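Local structure of protein LigF (Sphingobium sp. SYK-6, 4XT0) at residues A97-W102 / G192-D197; S115-A120 / E162-E167. The protein is a glutathione-dependent beta-etherase of the GST superfamily that stereospecifically cleaves beta-aryl ether bonds in lignin. All blocks are in the same frame, centred on the assembly; numbering follows the deposited sequence.

Contact 1 of 2, residues A97-W102 / G192-D197; sequences AEMRVW and GYSLAD
Met-99 and Trp-102, one helical turn apart, take the methyl of Ala-196 between them, and here the contact is tight. Ala-196 CB lies 3.6 Å from Trp-102 CB and 3.9 Å from Met-99 CG, and the two backbones close to 5.2 Å between Met-99 CA and Ala-196 CA, a spacing that the small side chain allows. Met-99 runs out toward the other segment with CG opposite its own backbone N (chi1 -174°), which lays CG 3.4 Å from Ser-194 OG. The close packing extends to Leu-195, which the side chain of Met-99 passes obliquely, its SD 3.8 Å from Leu-195 CB. No hydrogen bond crosses the contact; the Ser-194 hydroxyl is engaged within its own segment. Ser-194 is the N-cap of helix 195-204: OG accepts from Ala-196 N at 3.0 Å, while Ser-194 N donates to Asp-197 OD2 at 2.9 Å, through the oxygen's anti lone pair. This reciprocal pair is a capping box, the N-capping box familiar from this helix in the GST fold, and Met-99 packs against the capped first turn of this helix. Asp-197 OD1 is taken in turn by Leu-188 N and Trp-229 NE1. The loose side begins at the Trp-102 ring, which leads away from 192-197, Ala-196 CB meeting it obliquely, and leans on Arg-177, Leu-178 and Thr-181 of helix 161-182. Glu-98 and Val-101, partly exposed, lie on flanks of helix 93-121 that do not meet 192-197; Val-101 packs instead on Glu-69 of the second subunit.

Contact 2 of 2, residues S115-A120 / E162-E167; sequences STIGWA and EMLDEE
Thr-116, Ile-117 and Ala-120 form the face by which helix 93-121 meets Leu-164 and Glu-167 of helix 161-182, a roughly antiparallel helix pair of the all-helical C-terminal GST domain. The segment axes approach to 9.8 Å at 139° between their directions, and mostly side chains bridge that gap, with no hydrogen bond across it. Thr-116 comes first. Its methyl branch faces the partner helix, CG2 touching Glu-167 CG at 3.5 Å, and the two side chains cross at about a right angle. The hydroxyl turns back beside its own backbone N (chi1 -59°), where OG1 is hydrogen-bonded to Trp-112 O; Glu-167 OE1, 3.6 Å from Thr-116 OG1, is merely near. Glu-167 thus offers its aliphatic stem to the contact, and a bend at chi2 (-47°) folds the carboxylate back over Thr-116, with OE2 in a salt bridge to Lys-170 on its own helix. Replacing Glu-167 by an alanine would probably leave the Thr-116 methyl without its packing partner and Lys-170 without this carboxylate. Ile-117 follows, its CD1 reaching Glu-167 CB at 3.7 Å as the two side chains slide past each other in opposite directions. The same CD1 lies 4.1 Å from the backbone O of Leu-164. Trp-119 turns to another face of its helix and makes a T-shaped stack with Trp-152 of the glutathione pocket. One turn after Thr-116, Ala-120 meets Leu-164, which also packs with Ala-120 against Phe-159; Ala-120 CB and the CD2 branch of Leu-164 stand 3.9 Å apart.

How the contacts relate
Both contacts use the long helix 93-121, contact 1 near its beginning and contact 2 near its end, with centres 26 Å apart and nearest atoms about 14 Å apart. Along the chain the order is 97-102, 115-120, 162-167, 192-197, so contact 2 closes within the span that contact 1 brackets. Helix 161-182 carries the second half of contact 2 and runs on from there toward contact 1. Helix 195-204 follows it in the chain. The single helix therefore links the neighbourhood of the second subunit, by contact 1, to a region beside the glutathione pocket, by contact 2, all inside the helical C-terminal domain.

Contact 1 of 2, residues A97-W102 / G192-D197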
ATOM      1  N   ALA A  97       8.207  12.344   2.668  1.00 12.74           N
ATOM      2  CA  ALA A  97       6.985  11.771   3.249  1.00 11.00           C
ATOM      3  C   ALA A  97       5.774  11.986   2.340  1.00 11.88           C
ATOM      4  O   ALA A  97       4.976  11.075   2.099  1.00 14.57           O
ATOM      5  CB  ALA A  97       6.709  12.369   4.648  1.00 12.07           C
ATOM      6  N   GLU A  98       5.629  13.206   1.848  1.00 12.92           N
ATOM      7  CA  GLU A  98       4.538  13.530   0.939  1.00 15.39           C
ATOM      8  C   GLU A  98       4.613  12.665  -0.327  1.00 17.67           C
ATOM      9  O   GLU A  98       3.593  12.191  -0.830  1.00 13.83           O
ATOM     10  CB  GLU A  98       4.598  15.020   0.597  1.00 19.10           C
ATOM     11  CG  GLU A  98       3.467  15.536  -0.214  1.00 20.75           C
ATOM     12  CD  GLU A  98       3.492  17.049  -0.314  1.00 33.62           C
ATOM     13  OE1 GLU A  98       3.899  17.702   0.680  1.00 31.14           O
ATOM     14  OE2 GLU A  98       3.120  17.574  -1.390  1.00 31.62           O
ATOM     15  N   MET A  99       5.833  12.455  -0.819  1.00 12.45           N
ATOM     16  CA  MET A  99       6.089  11.557  -1.947  1.00 15.72           C
ATOM     17  C   MET A  99       5.539  10.134  -1.691  1.00 17.69           C
ATOM     18  O   MET A  99       4.870   9.559  -2.554  1.00 16.47           O
ATOM     19  CB  MET A  99       7.600  11.494  -2.235  1.00 12.66           C
ATOM     20  CG  MET A  99       8.010  10.708  -3.494  1.00 11.86           C
ATOM     21  SD  MET A  99       9.702  10.019  -3.426  1.00  8.92           S
ATOM     22  CE  MET A  99       9.537   8.803  -2.130  1.00 10.53           C
ATOM     23  N   ARG A 100       5.818   9.586  -0.509  1.00 12.35           N
ATOM     24  CA  ARG A 100       5.376   8.236  -0.154  1.00 17.03           C
ATOM     25  C   ARG A 100       3.872   8.153  -0.015  1.00 16.24           C
ATOM     26  O   ARG A 100       3.305   7.099  -0.278  1.00 15.66           O
ATOM     27  CB  ARG A 100       6.032   7.744   1.157  1.00 16.09           C
ATOM     28  CG  ARG A 100       7.537   7.596   1.053  1.00 13.90           C
ATOM     29  CD  ARG A 100       8.169   6.790   2.229  1.00 14.06           C
ATOM     30  NE  ARG A 100       9.545   6.501   1.821  1.00 14.37           N
ATOM     31  CZ  ARG A 100      10.632   6.988   2.404  1.00 14.99           C
ATOM     32  NH1 ARG A 100      10.529   7.748   3.489  1.00 11.47           N
ATOM     33  NH2 ARG A 100      11.828   6.692   1.908  1.00 11.82           N
ATOM     34  N   VAL A 101       3.225   9.243   0.414  1.00 12.77           N
ATOM     35  CA  VAL A 101       1.765   9.261   0.464  1.00 14.05           C
ATOM     36  C   VAL A 101       1.238   9.022  -0.961  1.00 17.69           C
ATOM     37  O   VAL A 101       0.301   8.249  -1.158  1.00 19.91           O
ATOM     38  CB  VAL A 101       1.209  10.585   1.044  1.00 15.42           C
ATOM     39  CG1 VAL A 101      -0.325  10.639   0.906  1.00 18.74           C
ATOM     40  CG2 VAL A 101       1.594  10.723   2.525  1.00 14.92           C
ATOM     41  N   TRP A 102       1.863   9.657  -1.953  1.00 15.71           N
ATOM     42  CA  TRP A 102       1.473   9.441  -3.355  1.00 15.26           C
ATOM     43  C   TRP A 102       1.764   8.034  -3.841  1.00 15.81           C
ATOM     44  O   TRP A 102       0.960   7.459  -4.581  1.00 17.87           O
ATOM     45  CB  TRP A 102       2.187  10.430  -4.302  1.00 14.74           C
ATOM     46  CG  TRP A 102       1.546  11.780  -4.350  1.00 16.37           C
ATOM     47  CD1 TRP A 102       2.044  12.934  -3.834  1.00 15.60           C
ATOM     48  CD2 TRP A 102       0.290  12.103  -4.944  1.00 18.83           C
ATOM     49  NE1 TRP A 102       1.178  13.967  -4.067  1.00 17.97           N
ATOM     50  CE2 TRP A 102       0.085  13.490  -4.738  1.00 23.46           C
ATOM     51  CE3 TRP A 102      -0.691  11.374  -5.624  1.00 16.76           C
ATOM     52  CZ2 TRP A 102      -1.052  14.154  -5.199  1.00 25.68           C
ATOM     53  CZ3 TRP A 102      -1.826  12.038  -6.080  1.00 23.60           C
ATOM     54  CH2 TRP A 102      -1.993  13.414  -5.866  1.00 27.28           C
ATOM     55  N   GLY A 192       9.655  18.960  -7.076  1.00 20.14           N
ATOM     56  CA  GLY A 192       9.937  18.535  -8.437  1.00 24.10           C
ATOM     57  C   GLY A 192       9.781  17.042  -8.668  1.00 20.73           C
ATOM     58  O   GLY A 192       9.320  16.301  -7.799  1.00 16.28           O
ATOM     59  N   TYR A 193      10.172  16.612  -9.859  1.00 21.67           N
ATOM     60  CA  TYR A 193       9.993  15.242 -10.323  1.00 23.44           C
ATOM     61  C   TYR A 193      10.538  14.211  -9.354  1.00 21.92           C
ATOM     62  O   TYR A 193      11.685  14.320  -8.912  1.00 19.07           O
ATOM     63  CB  TYR A 193      10.680  15.104 -11.671  1.00 21.37           C
ATOM     64  CG  TYR A 193      10.538  13.785 -12.391  1.00 23.33           C
ATOM     65  CD1 TYR A 193       9.341  13.425 -12.993  1.00 22.21           C
ATOM     66  CD2 TYR A 193      11.635  12.934 -12.533  1.00 17.18           C
ATOM     67  CE1 TYR A 193       9.221  12.238 -13.706  1.00 22.43           C
ATOM     68  CE2 TYR A 193      11.534  11.742 -13.250  1.00 18.74           C
ATOM     69  CZ  TYR A 193      10.323  11.406 -13.835  1.00 24.47           C
ATOM     70  OH  TYR A 193      10.198  10.254 -14.571  1.00 18.85           O
ATOM     71  N   SER A 194       9.723  13.204  -9.029  1.00 15.22           N
ATOM     72  CA  SER A 194      10.112  12.225  -8.023  1.00 14.69           C
ATOM     73  C   SER A 194       9.472  10.882  -8.336  1.00 17.96           C
ATOM     74  O   SER A 194       8.740  10.744  -9.327  1.00 16.13           O
ATOM     75  CB  SER A 194       9.697  12.694  -6.622  1.00 11.83           C
ATOM     76  OG  SER A 194       8.294  12.499  -6.403  1.00 13.45           O
ATOM     77  N   LEU A 195       9.768   9.897  -7.493  1.00 12.96           N
ATOM     78  CA  LEU A 195       9.105   8.590  -7.542  1.00 15.78           C
ATOM     79  C   LEU A 195       7.567   8.719  -7.496  1.00 20.39           C
ATOM     80  O   LEU A 195       6.874   7.870  -8.043  1.00 16.82           O
ATOM     81  CB  LEU A 195       9.574   7.690  -6.385  1.00 13.34           C
ATOM     82  CG  LEU A 195      11.061   7.309  -6.342  1.00 17.84           C
ATOM     83  CD1 LEU A 195      11.308   6.327  -5.196  1.00 14.93           C
ATOM     84  CD2 LEU A 195      11.539   6.741  -7.685  1.00 17.33           C
ATOM     85  N   ALA A 196       7.042   9.769  -6.855  1.00 14.78           N
ATOM     86  CA  ALA A 196       5.588  10.009  -6.887  1.00 20.06           C
ATOM     87  C   ALA A 196       5.079  10.129  -8.311  1.00 17.97           C
ATOM     88  O   ALA A 196       4.064   9.509  -8.674  1.00 16.91           O
ATOM     89  CB  ALA A 196       5.211  11.277  -6.110  1.00 14.06           C
ATOM     90  N   ASP A 197       5.750  10.963  -9.108  1.00 12.47           N
ATOM     91  CA  ASP A 197       5.348  11.136 -10.503  1.00 17.57           C
ATOM     92  C   ASP A 197       5.480   9.832 -11.281  1.00 18.36           C
ATOM     93  O   ASP A 197       4.570   9.452 -12.017  1.00 18.09           O
ATOM     94  CB  ASP A 197       6.161  12.256 -11.164  1.00 18.10           C
ATOM     95  CG  ASP A 197       6.041  13.566 -10.401  1.00 23.94           C
ATOM     96  OD1 ASP A 197       4.971  14.226 -10.507  1.00 22.40           O
ATOM     97  OD2 ASP A 197       6.995  13.918  -9.667  1.00 19.35           O
TER

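Contact 2 of 2, residues S115-A120 / E162-E167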
ATOM      1  N   SER A 115      -6.498  -1.217 -13.046  1.00 26.83           N
ATOM      2  CA  SER A 115      -6.139  -2.602 -13.330  1.00 32.66           C
ATOM      3  C   SER A 115      -7.371  -3.494 -13.497  1.00 34.07           C
ATOM      4  O   SER A 115      -7.456  -4.262 -14.460  1.00 32.79           O
ATOM      5  CB  SER A 115      -5.225  -3.137 -12.215  1.00 35.35           C
ATOM      6  OG  SER A 115      -5.048  -4.538 -12.301  1.00 43.89           O
ATOM      7  N   THR A 116      -8.330  -3.383 -12.577  1.00 36.48           N
ATOM      8  CA  THR A 116      -9.552  -4.189 -12.657  1.00 38.93           C
ATOM      9  C   THR A 116     -10.243  -4.030 -14.006  1.00 37.75           C
ATOM     10  O   THR A 116     -10.707  -5.005 -14.594  1.00 37.73           O
ATOM     11  CB  THR A 116     -10.562  -3.835 -11.546  1.00 38.85           C
ATOM     12  OG1 THR A 116      -9.955  -4.051 -10.268  1.00 44.66           O
ATOM     13  CG2 THR A 116     -11.819  -4.707 -11.675  1.00 41.85           C
ATOM     14  N   ILE A 117     -10.298  -2.801 -14.505  1.00 38.92           N
ATOM     15  CA  ILE A 117     -10.908  -2.566 -15.808  1.00 41.29           C
ATOM     16  C   ILE A 117     -10.048  -3.219 -16.900  1.00 37.68           C
ATOM     17  O   ILE A 117     -10.575  -3.804 -17.845  1.00 42.74           O
ATOM     18  CB  ILE A 117     -11.100  -1.061 -16.071  1.00 37.94           C
ATOM     19  CG1 ILE A 117     -12.023  -0.457 -15.003  1.00 36.81           C
ATOM     20  CG2 ILE A 117     -11.674  -0.822 -17.454  1.00 36.00           C
ATOM     21  CD1 ILE A 117     -13.222  -1.334 -14.670  1.00 40.75           C
ATOM     22  N   GLY A 118      -8.727  -3.143 -16.739  1.00 41.93           N
ATOM     23  CA  GLY A 118      -7.794  -3.814 -17.632  1.00 46.36           C
ATOM     24  C   GLY A 118      -7.963  -5.328 -17.718  1.00 51.80           C
ATOM     25  O   GLY A 118      -7.936  -5.894 -18.814  1.00 51.15           O
ATOM     26  N   TRP A 119      -8.136  -5.991 -16.575  1.00 47.31           N
ATOM     27  CA  TRP A 119      -8.361  -7.440 -16.561  1.00 43.99           C
ATOM     28  C   TRP A 119      -9.670  -7.824 -17.249  1.00 54.03           C
ATOM     29  O   TRP A 119      -9.767  -8.874 -17.889  1.00 57.09           O
ATOM     30  CB  TRP A 119      -8.357  -7.981 -15.125  1.00 45.62           C
ATOM     31  CG  TRP A 119      -6.977  -8.204 -14.567  1.00 57.86           C
ATOM     32  CD1 TRP A 119      -6.192  -7.289 -13.921  1.00 62.98           C
ATOM     33  CD2 TRP A 119      -6.216  -9.419 -14.614  1.00 57.89           C
ATOM     34  NE1 TRP A 119      -4.996  -7.860 -13.561  1.00 61.33           N
ATOM     35  CE2 TRP A 119      -4.984  -9.166 -13.975  1.00 58.12           C
ATOM     36  CE3 TRP A 119      -6.458 -10.695 -15.128  1.00 59.11           C
ATOM     37  CZ2 TRP A 119      -3.997 -10.141 -13.840  1.00 56.64           C
ATOM     38  CZ3 TRP A 119      -5.478 -11.660 -14.992  1.00 62.52           C
ATOM     39  CH2 TRP A 119      -4.263 -11.378 -14.353  1.00 60.59           C
ATOM     40  N   ALA A 120     -10.678  -6.970 -17.114  1.00 55.31           N
ATOM     41  CA  ALA A 120     -11.990  -7.257 -17.675  1.00 55.13           C
ATOM     42  C   ALA A 120     -11.986  -7.153 -19.202  1.00 58.68           C
ATOM     43  O   ALA A 120     -12.557  -7.999 -19.885  1.00 62.21           O
ATOM     44  CB  ALA A 120     -13.038  -6.319 -17.079  1.00 44.57           C
ATOM     45  N   GLU A 162     -21.813  -4.896 -11.318  1.00 66.16           N
ATOM     46  CA  GLU A 162     -21.750  -3.919 -10.236  1.00 69.91           C
ATOM     47  C   GLU A 162     -20.303  -3.694  -9.778  1.00 60.66           C
ATOM     48  O   GLU A 162     -19.949  -2.602  -9.346  1.00 55.11           O
ATOM     49  CB  GLU A 162     -22.629  -4.355  -9.057  1.00 83.79           C
ATOM     50  CG  GLU A 162     -22.018  -5.434  -8.170  1.00 94.62           C
ATOM     51  CD  GLU A 162     -22.768  -5.615  -6.862  1.00104.29           C
ATOM     52  OE1 GLU A 162     -24.015  -5.706  -6.900  1.00107.20           O
ATOM     53  OE2 GLU A 162     -22.109  -5.657  -5.798  1.00105.01           O
ATOM     54  N   MET A 163     -19.475  -4.730  -9.881  1.00 60.07           N
ATOM     55  CA  MET A 163     -18.044  -4.601  -9.633  1.00 55.86           C
ATOM     56  C   MET A 163     -17.403  -3.604 -10.609  1.00 52.71           C
ATOM     57  O   MET A 163     -16.629  -2.740 -10.203  1.00 54.00           O
ATOM     58  CB  MET A 163     -17.352  -5.965  -9.735  1.00 65.50           C
ATOM     59  CG  MET A 163     -15.828  -5.899  -9.672  1.00 74.50           C
ATOM     60  SD  MET A 163     -15.073  -7.144  -8.598  1.00 86.11           S
ATOM     61  CE  MET A 163     -14.862  -8.506  -9.725  1.00 93.07           C
ATOM     62  N   LEU A 164     -17.736  -3.721 -11.892  1.00 52.00           N
ATOM     63  CA  LEU A 164     -17.181  -2.823 -12.901  1.00 54.40           C
ATOM     64  C   LEU A 164     -17.608  -1.373 -12.664  1.00 54.07           C
ATOM     65  O   LEU A 164     -16.781  -0.460 -12.737  1.00 43.72           O
ATOM     66  CB  LEU A 164     -17.590  -3.273 -14.307  1.00 55.88           C
ATOM     67  CG  LEU A 164     -17.126  -4.676 -14.720  1.00 57.63           C
ATOM     68  CD1 LEU A 164     -17.594  -5.033 -16.150  1.00 58.32           C
ATOM     69  CD2 LEU A 164     -15.614  -4.805 -14.578  1.00 55.06           C
ATOM     70  N   ASP A 165     -18.891  -1.173 -12.370  1.00 48.76           N
ATOM     71  CA  ASP A 165     -19.421   0.160 -12.093  1.00 53.24           C
ATOM     72  C   ASP A 165     -18.647   0.842 -10.966  1.00 48.39           C
ATOM     73  O   ASP A 165     -18.273   2.013 -11.065  1.00 52.28           O
ATOM     74  CB  ASP A 165     -20.901   0.085 -11.715  1.00 60.15           C
ATOM     75  CG  ASP A 165     -21.729  -0.691 -12.725  1.00 67.09           C
ATOM     76  OD1 ASP A 165     -21.308  -0.781 -13.900  1.00 71.04           O
ATOM     77  OD2 ASP A 165     -22.803  -1.205 -12.338  1.00 59.48           O
ATOM     78  N   GLU A 166     -18.420   0.104  -9.890  1.00 46.51           N
ATOM     79  CA  GLU A 166     -17.735   0.668  -8.738  1.00 46.71           C
ATOM     80  C   GLU A 166     -16.283   1.024  -9.092  1.00 49.88           C
ATOM     81  O   GLU A 166     -15.780   2.086  -8.702  1.00 39.69           O
ATOM     82  CB  GLU A 166     -17.791  -0.304  -7.560  1.00 45.54           C
ATOM     83  CG  GLU A 166     -16.832   0.009  -6.430  1.00 54.74           C
ATOM     84  CD  GLU A 166     -17.201   1.265  -5.651  1.00 52.88           C
ATOM     85  OE1 GLU A 166     -18.223   1.905  -5.981  1.00 51.97           O
ATOM     86  OE2 GLU A 166     -16.462   1.624  -4.706  1.00 52.01           O
ATOM     87  N   GLU A 167     -15.628   0.149  -9.854  1.00 44.84           N
ATOM     88  CA  GLU A 167     -14.235   0.361 -10.233  1.00 42.46           C
ATOM     89  C   GLU A 167     -14.080   1.619 -11.069  1.00 36.72           C
ATOM     90  O   GLU A 167     -13.125   2.392 -10.872  1.00 34.62           O
ATOM     91  CB  GLU A 167     -13.693  -0.846 -10.997  1.00 42.30           C
ATOM     92  CG  GLU A 167     -13.514  -2.093 -10.138  1.00 44.66           C
ATOM     93  CD  GLU A 167     -12.820  -1.814  -8.821  1.00 46.17           C
ATOM     94  OE1 GLU A 167     -11.730  -1.212  -8.832  1.00 49.94           O
ATOM     95  OE2 GLU A 167     -13.365  -2.188  -7.764  1.00 49.99           O
TER